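Local coordinates for large adhesion protein (Lap) involved in biofilm formation (Marinobacter hydrocarbonoclasticus, PDB 6XI3), which probably extends a bacterial adhesin involved in biofilm formation toward its target through tandem immunoglobulin-like domains with calcium ions bound at their junctions, at residues N351-I354 with N360-N363. Residues are numbered along the deposited sequence; the frame is centred on the assembly and turned at random.
Sequences NVTI and NVVN
Ile354 and Val362 face each other as an antiparallel hydrogen-bonded pair, each giving its N-H to the carbonyl of the other. Ile354 N lies 2.9 Å from Val362 O, and the return bond from Val362 N to Ile354 O is nearly straight, with 171° at the hydrogen. Val362 O and Ile354 O each receive a second, weaker approach from a CA-H: Thr353 CA comes to 3.3 Å of Val362 O, and Val361 CA to 3.4 Å of Ile354 O. One step along the hairpin, Thr353 and Asn363 form a non-hydrogen-bonded pair, with their CA atoms 4.7 Å apart. The CB of Thr353 is equally near Val361 CG1 and Val362 O, 4.1 Å from each. There the side chain forks: chi1 of 61° sets OG1 between the backbone N and the carbonyl carbon and leaves CG2 beside the N, where this methyl makes a van der Waals contact with Asn363 OD1 at 3.5 Å, the two side chains crossing at a slant. With chi1 at -57°, Asn363 places CG beside its own backbone N and brings the amide end closer to the partner strand than its CB alone would.

The two segments belong to the hairpin 349-356/361-367, whose second strand is outermost in the four-stranded sheet of an Ig-like beta-sandwich domain. Near its turn, Asp356 OD1 accepts a hydrogen bond from Asn360 N, and the side chain of Asn360 is about 7 Å from a bound sodium ion.

The sheet's other face carries Ile354 CD1 against Val362 CG1 at 4.2 Å. Both side chains also touch Val379 of strand 374-380, outside the hairpin's own sheet. Ile354, the more deeply buried, reaches Val335 of strand 334-342 and the loop residue Leu384 as well, whereas Thr353 lies beside Glu392 of the next strand in its own sheet.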
# COMPACT_ATOMS: atom_id res chain seq x y z
N ASN A 351 -31.58 -34.50 31.49
CA ASN A 351 -32.33 -34.50 32.78
C ASN A 351 -33.63 -35.29 32.58
O ASN A 351 -34.36 -35.01 31.59
CB ASN A 351 -32.57 -33.08 33.34
CG ASN A 351 -31.29 -32.38 33.77
OD1 ASN A 351 -30.61 -31.75 32.97
ND2 ASN A 351 -30.94 -32.47 35.04
N VAL A 352 -33.92 -36.21 33.51
CA VAL A 352 -35.12 -37.09 33.45
C VAL A 352 -35.92 -36.91 34.74
O VAL A 352 -35.32 -36.84 35.81
CB VAL A 352 -34.72 -38.56 33.22
CG1 VAL A 352 -35.91 -39.50 33.33
CG2 VAL A 352 -34.03 -38.75 31.88
N THR A 353 -37.23 -36.73 34.62
CA THR A 353 -38.20 -36.77 35.76
C THR A 353 -39.19 -37.91 35.51
O THR A 353 -39.59 -38.13 34.35
CB THR A 353 -38.94 -35.44 35.92
OG1 THR A 353 -39.63 -35.30 34.67
CG2 THR A 353 -38.03 -34.25 36.18
N ILE A 354 -39.53 -38.65 36.57
CA ILE A 354 -40.63 -39.64 36.56
C ILE A 354 -41.61 -39.14 37.63
O ILE A 354 -41.16 -39.03 38.77
CB ILE A 354 -40.11 -41.05 36.85
CG1 ILE A 354 -38.98 -41.42 35.88
CG2 ILE A 354 -41.23 -42.07 36.81
CD1 ILE A 354 -37.93 -42.26 36.55
N ASN A 360 -45.57 -37.13 43.23
CA ASN A 360 -44.19 -37.45 43.71
C ASN A 360 -43.25 -37.52 42.49
O ASN A 360 -43.73 -37.81 41.39
CB ASN A 360 -44.13 -38.77 44.46
CG ASN A 360 -45.04 -38.79 45.66
OD1 ASN A 360 -45.00 -37.87 46.47
ND2 ASN A 360 -45.84 -39.84 45.79
N VAL A 361 -41.99 -37.16 42.66
CA VAL A 361 -41.08 -37.03 41.49
C VAL A 361 -39.77 -37.73 41.83
O VAL A 361 -39.30 -37.61 42.96
CB VAL A 361 -40.85 -35.57 41.04
CG1 VAL A 361 -39.84 -35.46 39.91
CG2 VAL A 361 -42.14 -34.90 40.61
N VAL A 362 -39.25 -38.49 40.86
CA VAL A 362 -37.86 -39.01 40.86
C VAL A 362 -37.11 -38.24 39.79
O VAL A 362 -37.62 -38.14 38.67
CB VAL A 362 -37.77 -40.52 40.60
CG1 VAL A 362 -36.34 -40.93 40.26
CG2 VAL A 362 -38.31 -41.32 41.77
N ASN A 363 -35.94 -37.72 40.15
CA ASN A 363 -35.04 -36.96 39.25
C ASN A 363 -33.79 -37.81 39.00
O ASN A 363 -33.25 -38.40 39.95
CB ASN A 363 -34.63 -35.60 39.83
CG ASN A 363 -35.80 -34.70 40.17
OD1 ASN A 363 -36.45 -34.13 39.29
ND2 ASN A 363 -36.09 -34.56 41.46